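Local coordinates for protein ribonucleoside-diphosphate reductase (Pseudomonas aeruginosa, PDB 5IM3) that probably reduces ribonucleoside diphosphates to the corresponding deoxyribonucleotides for DNA synthesis, under allosteric control by nucleotides such as dATP, at residues R164-E174 / A242-M250; S349-T357 / L604-H612. One frame throughout, in Å; residues are numbered along the deposited sequence.

Interaction 1: residues R164-E174 / A242-M250; sequences RLNTIISEACE and AESATHHEM
E171 and H248 carry this contact between helix 162-173 and the chain that follows helix 219-239. The imidazole presents an edge: H248 ND1 donates to E171 OE2 at 3.0 Å, with the acceptor close to the ring plane. From the carboxylate's side, the nitrogen arrives from above its plane, and the two flat groups are turned 75° apart. An extended chain beyond CG carries the E171 carboxylate out to the loop, where OE1 also takes two weak backbone bonds, from H247 N at 3.4 Å and from H248 N at 3.5 Å. One carboxylate thus grips the start of the H247-M250 type I turn. E174 comes head-on to the same ring, its OE1 lying 3.1 Å from H248 CE1, next along the edge from ND1 and also near the ring plane. With two carboxylates along its edge, H248 may well favour the protonated form. One helical turn before E171, I168 CG2 meets T246 CG2 at 4.1 Å, the two side chains crossing at about a right angle. The T246 methyl also covers one face of the R164 guanidinium, CG2 being 3.9 Å from NH2. R164, with CG anti to its N (chi1 -170°) and the chain extended to NE, stretches to S244; NH2 approaches S244 OG to 2.9 Å, but at an angle poor for a hydrogen bond. Its NH1 is instead salt-bridged to D229 of helix 219-239. That helix also offers R232 to A245 O and R225 to A172 O, while L205 of helix 198-210 packs on I168, and H289 holds H247 NE2 through its carbonyl.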
ATOM      1  N   ARG A 164     -41.843 -55.327  -5.607  1.00 84.59           N
ATOM      2  CA  ARG A 164     -41.004 -54.693  -6.618  1.00 82.34           C
ATOM      3  C   ARG A 164     -40.056 -53.676  -5.996  1.00 80.96           C
ATOM      4  O   ARG A 164     -38.964 -53.443  -6.526  1.00 79.25           O
ATOM      5  CB  ARG A 164     -41.873 -54.020  -7.680  1.00 80.94           C
ATOM      6  CG  ARG A 164     -41.087 -53.539  -8.893  1.00 79.87           C
ATOM      7  CD  ARG A 164     -41.948 -52.731  -9.850  1.00 78.93           C
ATOM      8  NE  ARG A 164     -41.253 -52.473 -11.109  1.00 77.38           N
ATOM      9  CZ  ARG A 164     -40.344 -51.518 -11.287  1.00 75.37           C
ATOM     10  NH1 ARG A 164     -40.004 -50.715 -10.285  1.00 74.13           N
ATOM     11  NH2 ARG A 164     -39.768 -51.367 -12.470  1.00 74.99           N
ATOM     12  N   LEU A 165     -40.454 -53.062  -4.880  1.00 81.57           N
ATOM     13  CA  LEU A 165     -39.584 -52.097  -4.218  1.00 81.54           C
ATOM     14  C   LEU A 165     -38.338 -52.772  -3.661  1.00 83.14           C
ATOM     15  O   LEU A 165     -37.239 -52.211  -3.728  1.00 81.99           O
ATOM     16  CB  LEU A 165     -40.350 -51.381  -3.108  1.00 81.88           C
ATOM     17  CG  LEU A 165     -39.533 -50.419  -2.245  1.00 81.68           C
ATOM     18  CD1 LEU A 165     -38.876 -49.347  -3.100  1.00 80.00           C
ATOM     19  CD2 LEU A 165     -40.417 -49.793  -1.179  1.00 82.18           C
ATOM     20  N   ASN A 166     -38.489 -53.975  -3.102  1.00 90.75           N
ATOM     21  CA  ASN A 166     -37.332 -54.709  -2.605  1.00 92.51           C
ATOM     22  C   ASN A 166     -36.455 -55.209  -3.745  1.00 90.16           C
ATOM     23  O   ASN A 166     -35.247 -55.395  -3.559  1.00 90.68           O
ATOM     24  CB  ASN A 166     -37.785 -55.885  -1.738  1.00 97.06           C
ATOM     25  CG  ASN A 166     -38.307 -55.445  -0.384  1.00 99.25           C
ATOM     26  OD1 ASN A 166     -37.560 -55.394   0.593  1.00100.46           O
ATOM     27  ND2 ASN A 166     -39.595 -55.126  -0.319  1.00 99.76           N
ATOM     28  N   THR A 167     -37.036 -55.426  -4.926  1.00 83.94           N
ATOM     29  CA  THR A 167     -36.266 -55.984  -6.034  1.00 83.63           C
ATOM     30  C   THR A 167     -35.291 -54.963  -6.608  1.00 82.78           C
ATOM     31  O   THR A 167     -34.127 -55.289  -6.868  1.00 83.00           O
ATOM     32  CB  THR A 167     -37.207 -56.489  -7.127  1.00 82.03           C
ATOM     33  OG1 THR A 167     -38.139 -57.422  -6.567  1.00 82.15           O
ATOM     34  CG2 THR A 167     -36.417 -57.172  -8.239  1.00 82.06           C
ATOM     35  N   ILE A 168     -35.744 -53.723  -6.818  1.00 84.53           N
ATOM     36  CA  ILE A 168     -34.885 -52.731  -7.456  1.00 83.85           C
ATOM     37  C   ILE A 168     -33.770 -52.293  -6.513  1.00 84.66           C
ATOM     38  O   ILE A 168     -32.642 -52.036  -6.947  1.00 84.55           O
ATOM     39  CB  ILE A 168     -35.716 -51.530  -7.951  1.00 83.64           C
ATOM     40  CG1 ILE A 168     -36.464 -50.862  -6.795  1.00 84.52           C
ATOM     41  CG2 ILE A 168     -36.695 -51.972  -9.032  1.00 84.44           C
ATOM     42  CD1 ILE A 168     -37.148 -49.565  -7.183  1.00 83.24           C
ATOM     43  N   ILE A 169     -34.057 -52.202  -5.211  1.00 90.00           N
ATOM     44  CA  ILE A 169     -33.025 -51.748  -4.284  1.00 90.38           C
ATOM     45  C   ILE A 169     -32.001 -52.850  -4.048  1.00 88.84           C
ATOM     46  O   ILE A 169     -30.827 -52.566  -3.781  1.00 89.83           O
ATOM     47  CB  ILE A 169     -33.645 -51.259  -2.959  1.00 92.17           C
ATOM     48  CG1 ILE A 169     -34.178 -52.429  -2.133  1.00 96.25           C
ATOM     49  CG2 ILE A 169     -34.751 -50.250  -3.220  1.00 91.33           C
ATOM     50  CD1 ILE A 169     -33.258 -52.833  -0.995  1.00 98.99           C
ATOM     51  N   SER A 170     -32.413 -54.115  -4.151  1.00 76.22           N
ATOM     52  CA  SER A 170     -31.463 -55.212  -4.000  1.00 75.58           C
ATOM     53  C   SER A 170     -30.571 -55.326  -5.229  1.00 74.36           C
ATOM     54  O   SER A 170     -29.344 -55.429  -5.113  1.00 74.92           O
ATOM     55  CB  SER A 170     -32.205 -56.524  -3.750  1.00 75.89           C
ATOM     56  OG  SER A 170     -31.291 -57.588  -3.555  1.00 77.74           O
ATOM     57  N   GLU A 171     -31.171 -55.308  -6.420  1.00 77.43           N
ATOM     58  CA  GLU A 171     -30.381 -55.283  -7.644  1.00 76.55           C
ATOM     59  C   GLU A 171     -29.513 -54.034  -7.733  1.00 73.13           C
ATOM     60  O   GLU A 171     -28.532 -54.027  -8.483  1.00 74.19           O
ATOM     61  CB  GLU A 171     -31.302 -55.384  -8.864  1.00 77.13           C
ATOM     62  CG  GLU A 171     -32.053 -56.715  -8.961  1.00 79.61           C
ATOM     63  CD  GLU A 171     -32.917 -56.830 -10.209  1.00 80.32           C
ATOM     64  OE1 GLU A 171     -33.130 -55.804 -10.893  1.00 78.04           O
ATOM     65  OE2 GLU A 171     -33.382 -57.953 -10.507  1.00 82.17           O
ATOM     66  N   ALA A 172     -29.846 -52.981  -6.978  1.00 66.36           N
ATOM     67  CA  ALA A 172     -29.033 -51.770  -6.970  1.00 65.80           C
ATOM     68  C   ALA A 172     -27.831 -51.902  -6.040  1.00 68.53           C
ATOM     69  O   ALA A 172     -26.731 -51.450  -6.378  1.00 65.96           O
ATOM     70  CB  ALA A 172     -29.884 -50.568  -6.563  1.00 64.00           C
ATOM     71  N   CYS A 173     -28.022 -52.505  -4.863  1.00 80.34           N
ATOM     72  CA  CYS A 173     -26.924 -52.747  -3.934  1.00 82.71           C
ATOM     73  C   CYS A 173     -26.085 -53.956  -4.322  1.00 83.83           C
ATOM     74  O   CYS A 173     -25.151 -54.305  -3.591  1.00 86.29           O
ATOM     75  CB  CYS A 173     -27.465 -52.942  -2.514  1.00 85.49           C
ATOM     76  SG  CYS A 173     -28.133 -51.444  -1.755  1.00 86.50           S
ATOM     77  N   GLU A 174     -26.394 -54.594  -5.447  1.00 80.59           N
ATOM     78  CA  GLU A 174     -25.701 -55.806  -5.852  1.00 82.59           C
ATOM     79  C   GLU A 174     -24.227 -55.529  -6.122  1.00 82.12           C
ATOM     80  O   GLU A 174     -23.877 -54.574  -6.822  1.00 81.39           O
ATOM     81  CB  GLU A 174     -26.374 -56.379  -7.099  1.00 83.49           C
ATOM     82  CG  GLU A 174     -25.764 -57.664  -7.618  1.00 88.20           C
ATOM     83  CD  GLU A 174     -26.488 -58.183  -8.842  1.00 89.06           C
ATOM     84  OE1 GLU A 174     -27.374 -57.464  -9.352  1.00 87.28           O
ATOM     85  OE2 GLU A 174     -26.176 -59.305  -9.294  1.00 91.85           O
ATOM     86  N   ALA A 242     -42.368 -51.756 -23.080  1.00 74.07           N
ATOM     87  CA  ALA A 242     -42.922 -52.085 -21.776  1.00 77.92           C
ATOM     88  C   ALA A 242     -43.216 -50.795 -21.028  1.00 80.46           C
ATOM     89  O   ALA A 242     -42.530 -49.786 -21.211  1.00 76.92           O
ATOM     90  CB  ALA A 242     -41.966 -52.967 -20.963  1.00 77.18           C
ATOM     91  N   GLU A 243     -44.249 -50.836 -20.189  1.00 98.86           N
ATOM     92  CA  GLU A 243     -44.602 -49.684 -19.371  1.00102.76           C
ATOM     93  C   GLU A 243     -43.744 -49.575 -18.118  1.00 99.13           C
ATOM     94  O   GLU A 243     -43.828 -48.563 -17.414  1.00 98.43           O
ATOM     95  CB  GLU A 243     -46.083 -49.757 -18.983  1.00109.40           C
ATOM     96  CG  GLU A 243     -46.796 -48.410 -18.957  1.00113.87           C
ATOM     97  CD  GLU A 243     -46.855 -47.750 -20.325  1.00116.65           C
ATOM     98  OE1 GLU A 243     -46.931 -46.503 -20.383  1.00117.74           O
ATOM     99  OE2 GLU A 243     -46.819 -48.476 -21.342  1.00117.80           O
ATOM    100  N   SER A 244     -42.918 -50.581 -17.836  1.00 89.63           N
ATOM    101  CA  SER A 244     -42.070 -50.613 -16.652  1.00 86.04           C
ATOM    102  C   SER A 244     -41.144 -51.813 -16.779  1.00 82.53           C
ATOM    103  O   SER A 244     -41.440 -52.766 -17.505  1.00 85.66           O
ATOM    104  CB  SER A 244     -42.902 -50.698 -15.368  1.00 88.94           C
ATOM    105  OG  SER A 244     -42.079 -50.893 -14.232  1.00 89.77           O
ATOM    106  N   ALA A 245     -40.018 -51.758 -16.071  1.00 71.61           N
ATOM    107  CA  ALA A 245     -39.070 -52.864 -16.116  1.00 70.99           C
ATOM    108  C   ALA A 245     -38.013 -52.681 -15.035  1.00 69.58           C
ATOM    109  O   ALA A 245     -37.726 -51.557 -14.613  1.00 68.44           O
ATOM    110  CB  ALA A 245     -38.408 -52.971 -17.494  1.00 68.66           C
ATOM    111  N   THR A 246     -37.440 -53.804 -14.597  1.00 72.50           N
ATOM    112  CA  THR A 246     -36.338 -53.827 -13.648  1.00 73.02           C
ATOM    113  C   THR A 246     -35.022 -54.027 -14.395  1.00 73.41           C
ATOM    114  O   THR A 246     -34.986 -54.161 -15.621  1.00 74.20           O
ATOM    115  CB  THR A 246     -36.541 -54.931 -12.604  1.00 76.11           C
ATOM    116  OG1 THR A 246     -36.585 -56.207 -13.253  1.00 77.72           O
ATOM    117  CG2 THR A 246     -37.833 -54.714 -11.828  1.00 75.39           C
ATOM    118  N   HIS A 247     -33.921 -54.062 -13.644  1.00 77.28           N
ATOM    119  CA  HIS A 247     -32.599 -54.173 -14.248  1.00 77.77           C
ATOM    120  C   HIS A 247     -32.412 -55.511 -14.956  1.00 81.28           C
ATOM    121  O   HIS A 247     -32.300 -55.551 -16.184  1.00 80.78           O
ATOM    122  CB  HIS A 247     -31.502 -53.984 -13.200  1.00 77.23           C
ATOM    123  CG  HIS A 247     -30.124 -54.232 -13.728  1.00 77.84           C
ATOM    124  ND1 HIS A 247     -29.330 -55.266 -13.279  1.00 79.53           N
ATOM    125  CD2 HIS A 247     -29.407 -53.593 -14.683  1.00 76.45           C
ATOM    126  CE1 HIS A 247     -28.180 -55.248 -13.927  1.00 79.80           C
ATOM    127  NE2 HIS A 247     -28.200 -54.243 -14.785  1.00 78.19           N
ATOM    128  N   HIS A 248     -32.364 -56.612 -14.202  1.00 97.36           N
ATOM    129  CA  HIS A 248     -32.140 -57.914 -14.823  1.00101.35           C
ATOM    130  C   HIS A 248     -33.202 -58.247 -15.862  1.00 98.47           C
ATOM    131  O   HIS A 248     -32.981 -59.126 -16.702  1.00 99.64           O
ATOM    132  CB  HIS A 248     -32.083 -59.007 -13.756  1.00107.31           C
ATOM    133  CG  HIS A 248     -30.807 -59.013 -12.974  1.00111.66           C
ATOM    134  ND1 HIS A 248     -30.698 -58.445 -11.723  1.00112.00           N
ATOM    135  CD2 HIS A 248     -29.580 -59.504 -13.273  1.00113.57           C
ATOM    136  CE1 HIS A 248     -29.462 -58.594 -11.281  1.00113.05           C
ATOM    137  NE2 HIS A 248     -28.764 -59.234 -12.202  1.00113.75           N
ATOM    138  N   GLU A 249     -34.349 -57.566 -15.824  1.00 86.16           N
ATOM    139  CA  GLU A 249     -35.327 -57.688 -16.895  1.00 84.44           C
ATOM    140  C   GLU A 249     -34.808 -57.116 -18.209  1.00 79.96           C
ATOM    141  O   GLU A 249     -35.348 -57.443 -19.271  1.00 80.20           O
ATOM    142  CB  GLU A 249     -36.621 -56.986 -16.482  1.00 87.01           C
ATOM    143  CG  GLU A 249     -37.878 -57.553 -17.112  1.00 91.96           C
ATOM    144  CD  GLU A 249     -39.138 -56.946 -16.521  1.00 93.59           C
ATOM    145  OE1 GLU A 249     -40.092 -56.684 -17.285  1.00 94.89           O
ATOM    146  OE2 GLU A 249     -39.169 -56.721 -15.292  1.00 92.84           O
ATOM    147  N   MET A 250     -33.771 -56.274 -18.161  1.00 68.87           N
ATOM    148  CA  MET A 250     -33.153 -55.750 -19.374  1.00 68.10           C
ATOM    149  C   MET A 250     -32.370 -56.803 -20.139  1.00 65.81           C
ATOM    150  O   MET A 250     -32.019 -56.566 -21.300  1.00 62.50           O
ATOM    151  CB  MET A 250     -32.214 -54.590 -19.038  1.00 65.50           C
ATOM    152  CG  MET A 250     -32.916 -53.323 -18.615  1.00 65.66           C
ATOM    153  SD  MET A 250     -34.003 -52.687 -19.904  1.00 70.43           S
ATOM    154  CE  MET A 250     -35.574 -53.223 -19.244  1.00 69.97           C
TER

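Interaction 2: residues S349-T357 / L604-H612; sequences SSFDYMSST and LGSINLVNH
This is an antiparallel β pairing of 353-355 with 604-608, continued by a side-chain network at the N-terminal end of 353-355; it joins the segment after helix 337-349 to a strand of the ten-stranded α/β barrel. M354 and S606 form the hydrogen-bonded pair, M354 N to S606 O at 3.1 Å and S606 N to M354 O at 3.2 Å. Y353-I607 and S355-G605 are the flanking non-hydrogen-bonded pairs. Y353, with CG anti to the backbone N (chi1 157°), lays its ring along the S606-G605 backbone. Its OH stands 3.4 Å from G605 CA, so close that a β-carbon there would collide with it, and the glycine thus admits the phenol; I607 CD1 touches Y353 CD2 nearby. Helix 620-640 supports this tyrosine through A630, M633 and L634. Where F351 ends the preceding helix in a Schellman motif, two asparagine side chains add to the backbone pairing. N608 ND2 donates to F351 O at 2.7 Å, with the carbonyl oxygen almost in its amide plane, while N608 N bonds D352 O. N611 ND2 meets D352 OD1 at 2.9 Å nearly along the C-O axis, its amide turned 87° from the carboxylate. H612 ND1 is bonded to N608 O, and the ring edge, at CE1, faces D352 O. At the other end a water bridges S356 OG and L604 N. Amide donors thus satisfy buried carbonyls and a carboxylate oxygen where the strand ladder gives out; the ion pair of D352 OD1 with K622 is long and weak, and the N611 N-H probably stabilises the buried carboxylate by hydrogen bonding.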
ATOM      1  N   SER A 349     -18.860 -49.043 -23.949  1.00 55.40           N
ATOM      2  CA  SER A 349     -19.717 -49.369 -22.814  1.00 58.29           C
ATOM      3  C   SER A 349     -18.935 -49.854 -21.598  1.00 58.36           C
ATOM      4  O   SER A 349     -19.456 -49.789 -20.481  1.00 59.64           O
ATOM      5  CB  SER A 349     -20.740 -50.433 -23.222  1.00 58.64           C
ATOM      6  OG  SER A 349     -20.096 -51.602 -23.697  1.00 56.80           O
ATOM      7  N   SER A 350     -17.711 -50.343 -21.789  1.00 56.44           N
ATOM      8  CA  SER A 350     -16.869 -50.777 -20.682  1.00 57.83           C
ATOM      9  C   SER A 350     -16.061 -49.643 -20.070  1.00 59.01           C
ATOM     10  O   SER A 350     -15.410 -49.855 -19.041  1.00 59.53           O
ATOM     11  CB  SER A 350     -15.907 -51.869 -21.151  1.00 59.61           C
ATOM     12  OG  SER A 350     -14.938 -51.334 -22.034  1.00 61.04           O
ATOM     13  N   PHE A 351     -16.081 -48.457 -20.680  1.00 56.97           N
ATOM     14  CA  PHE A 351     -15.308 -47.299 -20.243  1.00 56.64           C
ATOM     15  C   PHE A 351     -13.809 -47.483 -20.450  1.00 57.82           C
ATOM     16  O   PHE A 351     -13.012 -46.727 -19.883  1.00 57.20           O
ATOM     17  CB  PHE A 351     -15.578 -46.952 -18.770  1.00 56.64           C
ATOM     18  CG  PHE A 351     -17.029 -46.681 -18.447  1.00 54.86           C
ATOM     19  CD1 PHE A 351     -17.985 -46.571 -19.445  1.00 52.76           C
ATOM     20  CD2 PHE A 351     -17.429 -46.527 -17.129  1.00 57.26           C
ATOM     21  CE1 PHE A 351     -19.307 -46.321 -19.131  1.00 53.23           C
ATOM     22  CE2 PHE A 351     -18.750 -46.277 -16.813  1.00 55.84           C
ATOM     23  CZ  PHE A 351     -19.688 -46.173 -17.811  1.00 53.57           C
ATOM     24  N   ASP A 352     -13.394 -48.474 -21.245  1.00 54.84           N
ATOM     25  CA  ASP A 352     -11.975 -48.624 -21.549  1.00 56.21           C
ATOM     26  C   ASP A 352     -11.454 -47.443 -22.359  1.00 56.48           C
ATOM     27  O   ASP A 352     -10.294 -47.040 -22.199  1.00 52.64           O
ATOM     28  CB  ASP A 352     -11.736 -49.928 -22.310  1.00 59.18           C
ATOM     29  CG  ASP A 352     -11.874 -51.154 -21.429  1.00 63.16           C
ATOM     30  OD1 ASP A 352     -12.193 -51.001 -20.231  1.00 63.66           O
ATOM     31  OD2 ASP A 352     -11.667 -52.274 -21.943  1.00 64.93           O
ATOM     32  N   TYR A 353     -12.297 -46.888 -23.229  1.00 55.73           N
ATOM     33  CA  TYR A 353     -11.978 -45.731 -24.049  1.00 53.50           C
ATOM     34  C   TYR A 353     -13.276 -44.969 -24.260  1.00 52.52           C
ATOM     35  O   TYR A 353     -14.362 -45.553 -24.209  1.00 53.91           O
ATOM     36  CB  TYR A 353     -11.345 -46.152 -25.386  1.00 55.51           C
ATOM     37  CG  TYR A 353     -11.472 -45.143 -26.510  1.00 54.56           C
ATOM     38  CD1 TYR A 353     -12.574 -45.151 -27.360  1.00 53.84           C
ATOM     39  CD2 TYR A 353     -10.482 -44.197 -26.736  1.00 52.15           C
ATOM     40  CE1 TYR A 353     -12.689 -44.233 -28.395  1.00 52.74           C
ATOM     41  CE2 TYR A 353     -10.588 -43.278 -27.765  1.00 53.42           C
ATOM     42  CZ  TYR A 353     -11.692 -43.303 -28.592  1.00 51.81           C
ATOM     43  OH  TYR A 353     -11.797 -42.389 -29.613  1.00 50.32           O
ATOM     44  N   MET A 354     -13.168 -43.661 -24.469  1.00 53.36           N
ATOM     45  CA  MET A 354     -14.353 -42.839 -24.682  1.00 52.32           C
ATOM     46  C   MET A 354     -14.080 -41.863 -25.812  1.00 53.55           C
ATOM     47  O   MET A 354     -13.106 -41.107 -25.764  1.00 55.70           O
ATOM     48  CB  MET A 354     -14.745 -42.087 -23.406  1.00 52.42           C
ATOM     49  CG  MET A 354     -16.124 -41.445 -23.471  1.00 51.73           C
ATOM     50  SD  MET A 354     -17.441 -42.613 -23.885  1.00 55.05           S
ATOM     51  CE  MET A 354     -17.332 -43.768 -22.519  1.00 53.24           C
ATOM     52  N   SER A 355     -14.940 -41.886 -26.822  1.00 54.22           N
ATOM     53  CA  SER A 355     -14.840 -40.929 -27.906  1.00 52.21           C
ATOM     54  C   SER A 355     -15.053 -39.518 -27.374  1.00 53.03           C
ATOM     55  O   SER A 355     -15.588 -39.308 -26.281  1.00 50.36           O
ATOM     56  CB  SER A 355     -15.867 -41.250 -28.992  1.00 52.75           C
ATOM     57  OG  SER A 355     -15.735 -42.591 -29.432  1.00 50.91           O
ATOM     58  N   SER A 356     -14.621 -38.541 -28.165  1.00 52.11           N
ATOM     59  CA  SER A 356     -14.771 -37.150 -27.779  1.00 52.60           C
ATOM     60  C   SER A 356     -16.248 -36.770 -27.703  1.00 53.24           C
ATOM     61  O   SER A 356     -17.126 -37.450 -28.241  1.00 52.78           O
ATOM     62  CB  SER A 356     -14.056 -36.243 -28.777  1.00 52.72           C
ATOM     63  OG  SER A 356     -14.619 -36.393 -30.068  1.00 54.18           O
ATOM     64  N   THR A 357     -16.505 -35.653 -27.027  1.00 52.69           N
ATOM     65  CA  THR A 357     -17.863 -35.133 -26.879  1.00 53.75           C
ATOM     66  C   THR A 357     -18.614 -35.005 -28.200  1.00 52.19           C
ATOM     67  O   THR A 357     -19.776 -35.438 -28.262  1.00 52.03           O
ATOM     68  CB  THR A 357     -17.780 -33.787 -26.143  1.00 55.81           C
ATOM     69  OG1 THR A 357     -17.704 -34.029 -24.730  1.00 57.72           O
ATOM     70  CG2 THR A 357     -18.982 -32.896 -26.439  1.00 55.24           C
ATOM     71  N   LEU A 604     -10.510 -36.694 -31.857  1.00 43.12           N
ATOM     72  CA  LEU A 604      -9.977 -36.950 -30.523  1.00 44.31           C
ATOM     73  C   LEU A 604     -10.740 -38.040 -29.783  1.00 43.79           C
ATOM     74  O   LEU A 604     -11.944 -38.232 -29.972  1.00 43.82           O
ATOM     75  CB  LEU A 604     -10.013 -35.680 -29.667  1.00 42.35           C
ATOM     76  CG  LEU A 604      -9.278 -34.471 -30.230  1.00 43.82           C
ATOM     77  CD1 LEU A 604      -9.487 -33.261 -29.324  1.00 41.51           C
ATOM     78  CD2 LEU A 604      -7.798 -34.783 -30.403  1.00 44.81           C
ATOM     79  N   GLY A 605     -10.007 -38.729 -28.910  1.00 44.68           N
ATOM     80  CA  GLY A 605     -10.553 -39.690 -27.968  1.00 46.36           C
ATOM     81  C   GLY A 605      -9.507 -39.975 -26.915  1.00 45.58           C
ATOM     82  O   GLY A 605      -8.332 -39.636 -27.078  1.00 43.59           O
ATOM     83  N   SER A 606      -9.936 -40.612 -25.824  1.00 44.91           N
ATOM     84  CA  SER A 606      -9.055 -40.771 -24.672  1.00 45.22           C
ATOM     85  C   SER A 606      -9.155 -42.160 -24.064  1.00 45.80           C
ATOM     86  O   SER A 606     -10.253 -42.679 -23.841  1.00 45.11           O
ATOM     87  CB  SER A 606      -9.362 -39.717 -23.606  1.00 45.62           C
ATOM     88  OG  SER A 606      -8.866 -38.452 -24.007  1.00 45.40           O
ATOM     89  N   ILE A 607      -7.988 -42.741 -23.779  1.00 50.93           N
ATOM     90  CA  ILE A 607      -7.913 -43.997 -23.050  1.00 54.11           C
ATOM     91  C   ILE A 607      -8.225 -43.748 -21.580  1.00 55.46           C
ATOM     92  O   ILE A 607      -7.864 -42.706 -21.014  1.00 55.59           O
ATOM     93  CB  ILE A 607      -6.518 -44.624 -23.210  1.00 55.72           C
ATOM     94  CG1 ILE A 607      -6.157 -44.796 -24.692  1.00 55.39           C
ATOM     95  CG2 ILE A 607      -6.449 -45.955 -22.473  1.00 57.63           C
ATOM     96  CD1 ILE A 607      -7.070 -45.737 -25.458  1.00 57.59           C
ATOM     97  N   ASN A 608      -8.888 -44.711 -20.951  1.00 50.38           N
ATOM     98  CA  ASN A 608      -9.187 -44.669 -19.523  1.00 52.81           C
ATOM     99  C   ASN A 608      -8.147 -45.526 -18.808  1.00 52.90           C
ATOM    100  O   ASN A 608      -8.271 -46.752 -18.747  1.00 50.64           O
ATOM    101  CB  ASN A 608     -10.605 -45.161 -19.258  1.00 51.93           C
ATOM    102  CG  ASN A 608     -10.929 -45.253 -17.783  1.00 53.19           C
ATOM    103  OD1 ASN A 608     -10.154 -44.817 -16.932  1.00 53.54           O
ATOM    104  ND2 ASN A 608     -12.087 -45.821 -17.473  1.00 55.47           N
ATOM    105  N   LEU A 609      -7.113 -44.873 -18.270  1.00 56.82           N
ATOM    106  CA  LEU A 609      -6.028 -45.602 -17.621  1.00 61.11           C
ATOM    107  C   LEU A 609      -6.520 -46.428 -16.440  1.00 60.94           C
ATOM    108  O   LEU A 609      -5.991 -47.515 -16.184  1.00 63.96           O
ATOM    109  CB  LEU A 609      -4.940 -44.626 -17.168  1.00 61.28           C
ATOM    110  CG  LEU A 609      -4.059 -44.055 -18.280  1.00 62.08           C
ATOM    111  CD1 LEU A 609      -3.160 -42.944 -17.747  1.00 61.74           C
ATOM    112  CD2 LEU A 609      -3.225 -45.164 -18.912  1.00 62.60           C
ATOM    113  N   VAL A 610      -7.526 -45.938 -15.712  1.00 53.78           N
ATOM    114  CA  VAL A 610      -8.015 -46.661 -14.541  1.00 56.80           C
ATOM    115  C   VAL A 610      -8.425 -48.077 -14.919  1.00 58.02           C
ATOM    116  O   VAL A 610      -8.133 -49.036 -14.196  1.00 59.39           O
ATOM    117  CB  VAL A 610      -9.176 -45.893 -13.886  1.00 56.31           C
ATOM    118  CG1 VAL A 610      -9.902 -46.771 -12.856  1.00 54.99           C
ATOM    119  CG2 VAL A 610      -8.654 -44.620 -13.236  1.00 53.63           C
ATOM    120  N   ASN A 611      -9.111 -48.233 -16.050  1.00 60.85           N
ATOM    121  CA  ASN A 611      -9.542 -49.555 -16.489  1.00 62.35           C
ATOM    122  C   ASN A 611      -8.393 -50.416 -16.990  1.00 63.48           C
ATOM    123  O   ASN A 611      -8.643 -51.540 -17.444  1.00 63.87           O
ATOM    124  CB  ASN A 611     -10.603 -49.425 -17.581  1.00 62.11           C
ATOM    125  CG  ASN A 611     -12.000 -49.238 -17.019  1.00 62.88           C
ATOM    126  OD1 ASN A 611     -12.172 -48.813 -15.877  1.00 63.31           O
ATOM    127  ND2 ASN A 611     -13.007 -49.567 -17.820  1.00 62.07           N
ATOM    128  N   HIS A 612      -7.153 -49.925 -16.924  1.00 60.89           N
ATOM    129  CA  HIS A 612      -5.984 -50.711 -17.298  1.00 63.67           C
ATOM    130  C   HIS A 612      -5.011 -50.862 -16.136  1.00 65.18           C
ATOM    131  O   HIS A 612      -3.830 -51.157 -16.351  1.00 64.96           O
ATOM    132  CB  HIS A 612      -5.297 -50.085 -18.510  1.00 61.58           C
ATOM    133  CG  HIS A 612      -6.192 -49.983 -19.704  1.00 60.58           C
ATOM    134  ND1 HIS A 612      -7.129 -48.983 -19.844  1.00 60.63           N
ATOM    135  CD2 HIS A 612      -6.317 -50.775 -20.793  1.00 61.00           C
ATOM    136  CE1 HIS A 612      -7.782 -49.155 -20.979  1.00 60.02           C
ATOM    137  NE2 HIS A 612      -7.311 -50.236 -21.572  1.00 59.75           N
TER
HETATM  138  O   HOH W   1     -13.320 -35.649 -32.253  1.00 37.73           O

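In the fold
Interactions 1 and 2 come one after the other along the chain: the first closes before the second opens. Their centres are 28 Å apart and their nearest atoms about 11 Å, so they do not touch. Interaction 1 ties a helix of the second ATP cone to the chain entering helix 250-267; interaction 2 ties a segment of the all-alpha region, just after helix 337-349, to strand 600-608 of the catalytic barrel. They share no helix or strand. Together they mark successive connections on the way from cone to barrel. Both lie away from the bound dATP, whose cone pockets are built from residues of the first ATP cone.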